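Local coordinates for HTPA Reductase (Selaginella moellendorffii, PDB 5U5I), which binds NAD and probably catalyses the NAD(P)H-dependent reduction of 4-hydroxy-tetrahydrodipicolinate to tetrahydrodipicolinate in the lysine biosynthesis pathway, at residues 166-171 and 191-196; 159-164 and 215-220; 155-160 and 184-189; 19-24 and 45-50. One frame throughout, in Å; residues are numbered along the deposited sequence.

Contact 1. Residues 166-171 and 191-196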
# COMPACT_ATOMS: atom_id res chain seq x y z
N ALA B 166 -24.14 10.83 0.49
CA ALA B 166 -24.85 9.74 -0.21
C ALA B 166 -24.20 9.33 -1.54
O ALA B 166 -24.87 9.13 -2.55
CB ALA B 166 -26.30 10.15 -0.43
N ASP B 167 -22.88 9.17 -1.54
CA ASP B 167 -22.12 8.79 -2.73
C ASP B 167 -20.78 8.23 -2.29
O ASP B 167 -20.25 8.65 -1.26
CB ASP B 167 -21.92 9.99 -3.67
CG ASP B 167 -21.63 11.30 -2.92
OD1 ASP B 167 -20.51 11.45 -2.37
OD2 ASP B 167 -22.51 12.19 -2.90
N VAL B 168 -20.23 7.27 -3.03
CA VAL B 168 -19.00 6.58 -2.61
C VAL B 168 -17.81 7.55 -2.53
O VAL B 168 -17.75 8.54 -3.26
CB VAL B 168 -18.67 5.38 -3.53
CG1 VAL B 168 -18.25 5.84 -4.93
CG2 VAL B 168 -17.61 4.49 -2.89
N SER B 169 -16.87 7.25 -1.62
CA SER B 169 -15.76 8.16 -1.34
C SER B 169 -14.74 8.15 -2.48
O SER B 169 -14.44 7.09 -3.04
CB SER B 169 -15.07 7.82 -0.01
OG SER B 169 -14.04 6.86 -0.17
N GLY B 170 -14.23 9.34 -2.80
CA GLY B 170 -13.22 9.52 -3.83
C GLY B 170 -11.93 8.77 -3.53
O GLY B 170 -11.26 8.32 -4.45
N THR B 171 -11.59 8.65 -2.25
CA THR B 171 -10.43 7.89 -1.82
C THR B 171 -10.61 6.40 -2.12
O THR B 171 -9.68 5.74 -2.60
CB THR B 171 -10.14 8.12 -0.32
OG1 THR B 171 -9.73 9.48 -0.12
CG2 THR B 171 -9.02 7.20 0.18
N VAL B 191 -18.86 -1.51 -4.14
CA VAL B 191 -18.51 -0.97 -2.82
C VAL B 191 -19.77 -1.00 -1.97
O VAL B 191 -20.85 -0.62 -2.42
CB VAL B 191 -17.94 0.47 -2.86
CG1 VAL B 191 -17.62 0.95 -1.45
CG2 VAL B 191 -16.68 0.54 -3.71
N GLU B 192 -19.61 -1.48 -0.74
CA GLU B 192 -20.70 -1.55 0.21
C GLU B 192 -20.72 -0.25 0.99
O GLU B 192 -19.77 0.07 1.71
CB GLU B 192 -20.49 -2.74 1.14
CG GLU B 192 -21.68 -3.10 2.01
CD GLU B 192 -21.79 -4.60 2.27
OE1 GLU B 192 -20.76 -5.31 2.21
OE2 GLU B 192 -22.92 -5.06 2.54
N LEU B 193 -21.79 0.53 0.82
CA LEU B 193 -21.92 1.84 1.46
C LEU B 193 -22.73 1.70 2.73
O LEU B 193 -23.96 1.62 2.67
CB LEU B 193 -22.58 2.85 0.51
CG LEU B 193 -21.89 3.18 -0.82
CD1 LEU B 193 -22.65 4.29 -1.54
CD2 LEU B 193 -20.44 3.60 -0.62
N VAL B 194 -22.05 1.66 3.87
CA VAL B 194 -22.74 1.62 5.16
C VAL B 194 -23.12 3.05 5.51
O VAL B 194 -22.26 3.91 5.67
CB VAL B 194 -21.86 0.99 6.26
CG1 VAL B 194 -22.55 1.06 7.61
CG2 VAL B 194 -21.54 -0.46 5.90
N ARG B 195 -24.43 3.30 5.58
CA ARG B 195 -24.99 4.61 5.93
C ARG B 195 -26.03 4.62 7.07
O ARG B 195 -26.44 5.70 7.50
CB ARG B 195 -25.59 5.25 4.67
CG ARG B 195 -24.57 5.60 3.60
CD ARG B 195 -23.68 6.75 4.05
NE ARG B 195 -22.74 7.19 3.02
CZ ARG B 195 -21.61 6.56 2.68
NH1 ARG B 195 -21.24 5.40 3.25
NH2 ARG B 195 -20.83 7.09 1.73
N ASP B 196 -26.44 3.44 7.56
CA ASP B 196 -27.38 3.34 8.68
C ASP B 196 -26.61 3.41 10.00
O ASP B 196 -25.72 2.59 10.22
CB ASP B 196 -28.16 2.02 8.58
CG ASP B 196 -29.22 1.87 9.66
OD1 ASP B 196 -28.88 1.99 10.85
OD2 ASP B 196 -30.40 1.60 9.32

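Contact 2. Residues 159-164 and 215-220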
# COMPACT_ATOMS: atom_id res chain seq x y z
N GLU B 159 -17.32 0.79 3.19
CA GLU B 159 -17.05 2.20 3.38
C GLU B 159 -18.19 2.83 4.20
O GLU B 159 -19.36 2.56 3.94
CB GLU B 159 -16.89 2.83 2.00
CG GLU B 159 -16.57 4.30 1.94
CD GLU B 159 -17.81 5.15 1.72
OE1 GLU B 159 -18.55 5.39 2.69
OE2 GLU B 159 -18.04 5.59 0.57
N SER B 160 -17.83 3.66 5.18
CA SER B 160 -18.80 4.32 6.05
C SER B 160 -18.48 5.80 6.26
O SER B 160 -17.40 6.15 6.71
CB SER B 160 -18.89 3.61 7.40
OG SER B 160 -19.83 4.24 8.25
N HIS B 161 -19.47 6.64 5.93
CA HIS B 161 -19.44 8.08 6.15
C HIS B 161 -20.79 8.49 6.75
O HIS B 161 -21.75 7.70 6.80
CB HIS B 161 -19.22 8.83 4.82
CG HIS B 161 -17.81 8.80 4.31
ND1 HIS B 161 -17.26 7.70 3.70
CD2 HIS B 161 -16.85 9.75 4.30
CE1 HIS B 161 -16.01 7.96 3.36
NE2 HIS B 161 -15.73 9.21 3.71
N GLN B 162 -20.87 9.74 7.22
CA GLN B 162 -22.13 10.30 7.72
C GLN B 162 -23.25 10.19 6.68
O GLN B 162 -23.00 10.29 5.47
CB GLN B 162 -21.95 11.75 8.23
CG GLN B 162 -21.58 12.82 7.20
CD GLN B 162 -20.11 12.86 6.81
OE1 GLN B 162 -19.23 12.35 7.51
NE2 GLN B 162 -19.83 13.47 5.66
N SER B 163 -24.47 9.95 7.18
CA SER B 163 -25.64 9.62 6.35
C SER B 163 -25.92 10.57 5.18
O SER B 163 -26.48 10.16 4.16
CB SER B 163 -26.89 9.57 7.25
OG SER B 163 -26.62 8.90 8.47
N THR B 164 -25.55 11.84 5.35
CA THR B 164 -25.72 12.87 4.32
C THR B 164 -24.80 12.70 3.10
O THR B 164 -25.20 13.04 1.98
CB THR B 164 -25.51 14.27 4.93
OG1 THR B 164 -24.28 14.30 5.65
CG2 THR B 164 -26.68 14.62 5.86
N ALA B 215 -15.10 8.91 8.31
CA ALA B 215 -14.75 8.30 7.05
C ALA B 215 -13.97 7.00 7.32
O ALA B 215 -12.74 7.01 7.45
CB ALA B 215 -13.92 9.27 6.22
N PHE B 216 -14.70 5.89 7.41
CA PHE B 216 -14.13 4.56 7.71
C PHE B 216 -14.10 3.71 6.44
O PHE B 216 -15.11 3.64 5.73
CB PHE B 216 -14.95 3.85 8.79
CG PHE B 216 -14.66 4.31 10.20
CD1 PHE B 216 -14.50 5.67 10.51
CD2 PHE B 216 -14.60 3.39 11.23
CE1 PHE B 216 -14.26 6.08 11.82
CE2 PHE B 216 -14.36 3.79 12.54
CZ PHE B 216 -14.19 5.14 12.84
N HIS B 217 -12.95 3.08 6.17
CA HIS B 217 -12.72 2.27 4.96
C HIS B 217 -12.04 0.94 5.29
O HIS B 217 -11.04 0.93 6.01
CB HIS B 217 -11.78 3.00 4.01
CG HIS B 217 -12.31 4.31 3.51
ND1 HIS B 217 -12.28 5.46 4.26
CD2 HIS B 217 -12.85 4.65 2.32
CE1 HIS B 217 -12.77 6.46 3.56
NE2 HIS B 217 -13.14 5.99 2.38
N THR B 218 -12.56 -0.15 4.73
CA THR B 218 -11.97 -1.48 4.85
C THR B 218 -11.87 -2.10 3.46
O THR B 218 -12.86 -2.18 2.75
CB THR B 218 -12.83 -2.41 5.74
OG1 THR B 218 -12.91 -1.89 7.06
CG2 THR B 218 -12.25 -3.83 5.81
N TYR B 219 -10.67 -2.52 3.09
CA TYR B 219 -10.44 -3.24 1.86
C TYR B 219 -9.93 -4.64 2.24
O TYR B 219 -8.95 -4.74 2.99
CB TYR B 219 -9.39 -2.54 1.00
CG TYR B 219 -9.56 -1.04 0.87
CD1 TYR B 219 -9.11 -0.18 1.87
CD2 TYR B 219 -10.18 -0.48 -0.25
CE1 TYR B 219 -9.25 1.19 1.76
CE2 TYR B 219 -10.33 0.91 -0.37
CZ TYR B 219 -9.87 1.73 0.64
OH TYR B 219 -10.01 3.10 0.54
N LYS B 220 -10.58 -5.69 1.75
CA LYS B 220 -10.16 -7.09 1.99
C LYS B 220 -9.76 -7.75 0.67
O LYS B 220 -10.54 -7.75 -0.28
CB LYS B 220 -11.27 -7.90 2.65
CG LYS B 220 -11.72 -7.35 3.99
CD LYS B 220 -12.83 -8.18 4.61
CE LYS B 220 -13.46 -7.48 5.79
NZ LYS B 220 -14.33 -8.41 6.55

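Contact 3. Residues 155-160 and 184-189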
# COMPACT_ATOMS: atom_id res chain seq x y z
N LEU B 155 -11.72 -9.14 -4.10
CA LEU B 155 -11.72 -7.85 -3.40
C LEU B 155 -13.10 -7.58 -2.80
O LEU B 155 -14.10 -7.67 -3.51
CB LEU B 155 -11.36 -6.71 -4.36
CG LEU B 155 -11.42 -5.26 -3.85
CD1 LEU B 155 -10.50 -5.06 -2.65
CD2 LEU B 155 -11.07 -4.27 -4.94
N GLN B 156 -13.15 -7.28 -1.50
CA GLN B 156 -14.32 -6.67 -0.84
C GLN B 156 -13.92 -5.27 -0.35
O GLN B 156 -12.87 -5.12 0.29
CB GLN B 156 -14.77 -7.50 0.35
CG GLN B 156 -15.23 -8.91 0.02
CD GLN B 156 -15.34 -9.80 1.25
OE1 GLN B 156 -14.96 -10.97 1.20
NE2 GLN B 156 -15.86 -9.27 2.35
N VAL B 157 -14.75 -4.27 -0.65
CA VAL B 157 -14.53 -2.89 -0.17
C VAL B 157 -15.79 -2.40 0.54
O VAL B 157 -16.87 -2.38 -0.05
CB VAL B 157 -14.20 -1.91 -1.32
CG1 VAL B 157 -13.95 -0.50 -0.77
CG2 VAL B 157 -13.00 -2.39 -2.11
N THR B 158 -15.63 -2.02 1.80
CA THR B 158 -16.74 -1.48 2.57
C THR B 158 -16.34 -0.11 3.16
O THR B 158 -15.20 0.12 3.57
CB THR B 158 -17.28 -2.49 3.61
OG1 THR B 158 -18.29 -1.85 4.41
CG2 THR B 158 -16.20 -3.00 4.54
N GLU B 159 -17.32 0.79 3.19
CA GLU B 159 -17.05 2.20 3.38
C GLU B 159 -18.19 2.83 4.20
O GLU B 159 -19.36 2.56 3.94
CB GLU B 159 -16.89 2.83 2.00
CG GLU B 159 -16.57 4.30 1.94
CD GLU B 159 -17.81 5.15 1.72
OE1 GLU B 159 -18.55 5.39 2.69
OE2 GLU B 159 -18.04 5.59 0.57
N SER B 160 -17.83 3.66 5.18
CA SER B 160 -18.80 4.32 6.05
C SER B 160 -18.48 5.80 6.26
O SER B 160 -17.40 6.15 6.71
CB SER B 160 -18.89 3.61 7.40
OG SER B 160 -19.83 4.24 8.25
N LEU B 184 -7.26 -7.21 -9.58
CA LEU B 184 -8.57 -7.43 -8.97
C LEU B 184 -9.66 -7.04 -9.97
O LEU B 184 -9.51 -6.06 -10.70
CB LEU B 184 -8.72 -6.65 -7.66
CG LEU B 184 -8.06 -7.19 -6.39
CD1 LEU B 184 -8.45 -8.64 -6.15
CD2 LEU B 184 -6.54 -7.05 -6.42
N ASP B 185 -10.73 -7.83 -10.01
CA ASP B 185 -11.90 -7.55 -10.84
C ASP B 185 -13.01 -7.06 -9.91
O ASP B 185 -13.52 -7.83 -9.08
CB ASP B 185 -12.34 -8.81 -11.60
CG ASP B 185 -13.58 -8.58 -12.46
OD1 ASP B 185 -13.76 -7.45 -12.96
OD2 ASP B 185 -14.38 -9.54 -12.64
N PHE B 186 -13.37 -5.78 -10.05
CA PHE B 186 -14.24 -5.10 -9.10
C PHE B 186 -14.84 -3.83 -9.70
O PHE B 186 -14.13 -2.85 -9.92
CB PHE B 186 -13.42 -4.77 -7.85
CG PHE B 186 -14.23 -4.37 -6.66
CD1 PHE B 186 -14.69 -5.33 -5.76
CD2 PHE B 186 -14.52 -3.03 -6.42
CE1 PHE B 186 -15.44 -4.96 -4.65
CE2 PHE B 186 -15.26 -2.65 -5.31
CZ PHE B 186 -15.72 -3.61 -4.42
N LYS B 187 -16.14 -3.84 -9.97
CA LYS B 187 -16.86 -2.63 -10.42
C LYS B 187 -17.06 -1.66 -9.24
O LYS B 187 -17.10 -2.07 -8.08
CB LYS B 187 -18.19 -3.00 -11.06
N ASP B 188 -17.19 -0.37 -9.55
CA ASP B 188 -17.37 0.67 -8.53
C ASP B 188 -18.62 0.49 -7.68
O ASP B 188 -18.57 0.71 -6.47
CB ASP B 188 -17.33 2.07 -9.17
CG ASP B 188 -15.92 2.47 -9.62
OD1 ASP B 188 -14.94 1.81 -9.21
OD2 ASP B 188 -15.80 3.45 -10.39
N GLU B 189 -19.72 0.05 -8.29
CA GLU B 189 -20.97 -0.16 -7.54
C GLU B 189 -20.95 -1.37 -6.58
O GLU B 189 -21.88 -1.56 -5.80
CB GLU B 189 -22.21 -0.19 -8.48
CG GLU B 189 -22.55 -1.51 -9.18
CD GLU B 189 -22.04 -1.60 -10.61
OE1 GLU B 189 -20.85 -1.29 -10.86
OE2 GLU B 189 -22.83 -2.00 -11.49

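Contact 4. Residues 19-24 and 45-50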
# COMPACT_ATOMS: atom_id res chain seq x y z
N VAL B 19 -10.41 23.81 10.31
CA VAL B 19 -9.18 24.37 9.72
C VAL B 19 -8.74 25.67 10.41
O VAL B 19 -7.58 25.83 10.77
CB VAL B 19 -9.35 24.63 8.19
CG1 VAL B 19 -8.18 25.43 7.63
CG2 VAL B 19 -9.47 23.31 7.43
N ALA B 20 -9.68 26.60 10.59
CA ALA B 20 -9.35 27.89 11.18
C ALA B 20 -8.93 27.72 12.65
O ALA B 20 -8.00 28.37 13.09
CB ALA B 20 -10.53 28.86 11.05
N GLU B 21 -9.61 26.85 13.39
CA GLU B 21 -9.21 26.54 14.76
C GLU B 21 -7.77 25.98 14.82
O GLU B 21 -6.99 26.39 15.67
CB GLU B 21 -10.19 25.54 15.43
CG GLU B 21 -11.55 26.15 15.79
CD GLU B 21 -12.67 25.12 16.03
OE1 GLU B 21 -13.74 25.54 16.52
OE2 GLU B 21 -12.53 23.91 15.72
N ALA B 22 -7.45 25.09 13.89
CA ALA B 22 -6.15 24.39 13.89
C ALA B 22 -5.05 25.36 13.50
O ALA B 22 -3.98 25.33 14.09
CB ALA B 22 -6.17 23.18 12.96
N ALA B 23 -5.34 26.25 12.54
CA ALA B 23 -4.40 27.28 12.13
C ALA B 23 -4.05 28.19 13.30
O ALA B 23 -2.87 28.47 13.53
CB ALA B 23 -4.95 28.09 10.97
N VAL B 24 -5.06 28.63 14.05
CA VAL B 24 -4.85 29.52 15.19
C VAL B 24 -4.08 28.79 16.28
O VAL B 24 -3.10 29.32 16.79
CB VAL B 24 -6.17 30.10 15.76
CG1 VAL B 24 -5.92 30.84 17.07
CG2 VAL B 24 -6.78 31.07 14.75
N VAL B 45 -17.98 35.47 14.33
CA VAL B 45 -17.72 34.23 15.02
C VAL B 45 -16.36 34.31 15.70
O VAL B 45 -15.52 35.13 15.32
CB VAL B 45 -17.84 33.01 14.09
CG1 VAL B 45 -19.19 33.06 13.39
CG2 VAL B 45 -16.70 32.95 13.08
N VAL B 46 -16.20 33.48 16.71
CA VAL B 46 -14.97 33.41 17.49
C VAL B 46 -14.27 32.11 17.09
O VAL B 46 -14.90 31.04 17.08
CB VAL B 46 -15.25 33.40 19.00
CG1 VAL B 46 -13.96 33.42 19.79
CG2 VAL B 46 -16.11 34.60 19.37
N ILE B 47 -13.01 32.25 16.71
CA ILE B 47 -12.11 31.13 16.39
C ILE B 47 -10.84 31.32 17.22
O ILE B 47 -10.05 32.25 16.97
CB ILE B 47 -11.75 31.11 14.88
CG1 ILE B 47 -13.01 31.06 13.98
CG2 ILE B 47 -10.80 29.95 14.56
CD1 ILE B 47 -13.65 29.70 13.83
N GLY B 48 -10.65 30.45 18.22
CA GLY B 48 -9.58 30.59 19.21
C GLY B 48 -9.72 31.91 19.95
O GLY B 48 -10.77 32.21 20.54
N ASN B 49 -8.67 32.73 19.88
CA ASN B 49 -8.69 34.10 20.40
C ASN B 49 -9.05 35.16 19.33
O ASN B 49 -8.88 36.37 19.57
CB ASN B 49 -7.34 34.44 21.08
CG ASN B 49 -6.12 34.32 20.14
OD1 ASN B 49 -6.19 33.72 19.05
ND2 ASN B 49 -4.99 34.87 20.58
N VAL B 50 -9.56 34.74 18.17
CA VAL B 50 -9.78 35.64 17.03
C VAL B 50 -11.27 35.81 16.71
O VAL B 50 -11.98 34.84 16.45
CB VAL B 50 -9.03 35.17 15.76
CG1 VAL B 50 -9.23 36.19 14.63
CG2 VAL B 50 -7.53 34.99 16.04

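Contact 1. Residues 166-171 and 191-196
Val-168 meets Val-191 and Leu-193 through a single branch. Its chi1 of 69° tucks CG1 between the backbone N and the carbonyl carbon, which leaves CG2 to face the strand. That methyl lies 3.7 Å from CD2 of Leu-193 and 3.8 Å from CG1 of Val-191; the side chains cross at about a right angle, so methyls touch without running alongside one another. Arg-195 comes to the loop differently. Its chain bends at chi2 (-68°) and folds the guanidinium back toward the preceding residue, where NH1 donates to Val-194 O over 3.0 Å. The oxygen lies close to the guanidinium plane, yet the donor sits well above the carbonyl plane. NH2 approaches Asp-167 O at 3.4 Å, near the plane of the group. NE bonds to the carbonyl O of Lys-165, while NH1 also forms a salt bridge with Glu-159. A leucine in place of Arg-195 would probably leave the carboxylate of Glu-159 without this positive mate and release the Lys-165 carbonyl. Within this beta-alpha-beta unit the chemistry implies an apolar hold at Val-168 and a polar one, its ionic bond tying Arg-195 to strand 154-161 and NE holding the Lys-165 carbonyl in the loop before helix 170-181.

Contact 2. Residues 159-164 and 215-220
Ser-160 and Phe-216 form the hydrogen-bonded pair of this antiparallel join, with two main-chain bonds: Ser-160 N to Phe-216 O and Phe-216 N to Ser-160 O, each 2.8 Å and close to straight. The short strand axes run 4.7 Å apart at 178°. Weaker CA-H...O contacts extend the ladder, from Glu-159 CA to Phe-216 O and from Ala-215 CA to Ser-160 O.

Aromatic and apolar contacts occupy the face that carries Glu-159, His-161, Ala-215 and His-217. Ala-215 CA stands over the His-161 ring as a CH-pi contact, 3.8 Å from its centroid, and Ala-215 CB presses within 3.1 Å of His-161 NE2, a tight approach. The two imidazoles meet obliquely, their planes 85° apart, with His-161 CE1 at 3.6 Å from His-217 CE1. Glu-159 runs beside His-217, placing CG 3.8 Å from CD2 of that ring.

Polar side-chain bonds fix these groups. Glu-159 bends at chi2 (-97°), and OE1 accepts His-161 ND1 at 2.8 Å, from above the carboxylate plane but nearly within the imidazole plane. His-217 NE2 is hydrogen-bonded to Ser-169 OG, and its ring stacks on His-234.

The pair joins strands 154-161 and 214-222 as neighbours in the mixed sheet 192-194, 154-161, 214-222, 228-237 of the C-terminal DapB region; the Glu-Ser-His sequence here is consistent with the signature of DapB reductases, and the His-161 side chain lies about 8 Å from the bound NAD.

Contact 3. Residues 155-160 and 184-189
Phe-186 and Leu-155 make the innermost contact. CD2 of Leu-155 lies over one face of the phenyl ring, 4.0 Å from its centroid and 25° off the normal, which qualifies as a CH-pi contact. The methyl is displaced toward the rim, where it comes to 3.6 Å from Phe-186 CG. The same ring passes the backbone, its CE1 only 3.2 Å from Leu-155 O. At the far end CZ reaches CG2 of Val-157, 3.8 Å away, so one aromatic group spans two residues that point from the same face of the strand. Leu-184 adds a second apolar touch: its CG is 3.9 Å from CB of Leu-155, and CD1 reaches toward the Leu-155 backbone N.

The torsions explain the reach. Phe-186 holds CG anti to its own N (chi1 -166°), stretching the ring from the loop onto the strand, while Leu-155, likewise extended at chi1 (175°), crosses it at about a right angle. Replacing Phe-186 by an alanine would probably open a gap beside Leu-155 CD2 and Val-157 CG2, leaving Leu-184 as the one apolar side chain described here that still joins loop to strand.

One shell further out, Arg-180 bonds to Phe-186 O and forms a salt bridge with Asp-188, which steadies the loop main chain around the ring.

The contact lies away from the NAD-binding site and joins the loop after helix 170-181 to strand 154-161. Helix 170-181 closes the core through Ile-176, which touches both Val-157 and Phe-186, and through Leu-179 on Leu-155; Tyr-219 of strand 214-222 lies against Val-157.

Contact 4. Residues 19-24 and 45-50
Ile-47 holds CG1 beside its backbone N and CG2 anti to it (chi1 of CG1 -56°), and this directs the CG2 methyl at helix 14-25. Val-24 answers with CG1 anti to its own N (chi1 171°), leaving both branches turned to the strand and the turn behind it. The setting is the NAD-binding Rossmann-type domain, where helix 14-25 follows the first strand, 6-9, and a small mixed sheet containing strand 43-47 packs against it. The axes of the short helix and strand segments approach to 9.1 Å at 45°.

Ile-47 CG2 sits closest to the helix backbone, 3.5 Å from Ala-20 C and equally near Glu-21 N. It also meets Ala-20 CB at 3.7 Å, so the small alanine lets the strand come close. Glu-21 passes across the isoleucine with its CG, its OE1 being bonded to Gln-17 within the helix. Further along, Val-24 CG2 touches CG2 of Val-50 at 4.2 Å and CG2 of Ile-47 at a similar separation. Leu-30 touches both Val-24 and Ile-47, while Ala-22 packs on helix 240-259.

The chain reverses in a type II' turn from Ile-47 to Val-50, closed by paired backbone bonds in which Ile-47 N donates to Val-50 O and Val-50 N to Ile-47 O. Asn-49 brings OD1 to 3.5 Å from CG1 of Val-24. Gly-48 suits this turn on two counts: its phi is positive, and a CB placed on it would fall 2.7 Å from Val-24 CG1.

How the contacts relate
Contacts 1, 2 and 3 gather round strand 154-161, whereas contact 4 belongs to the nucleotide-binding half. Contacts 1 and 2 lie only about 6 Å apart between centres and are tied by the probable hydrogen bond between Ser-169 OG and His-217 NE2, 2.8 Å. Contacts 2 and 3 share Glu-159 and Ser-160, and backbone pairing carries on between them, with Lys-220 N 2.8 Å from Gln-156 O. Contact 4 stands about 31 Å from contact 1 and 38 Å from contact 3, centre to centre. Bound NAD lies between: the side chains of Asp-167 and His-161 each come within about 8 Å of it, that of Ala-20 about 11 Å.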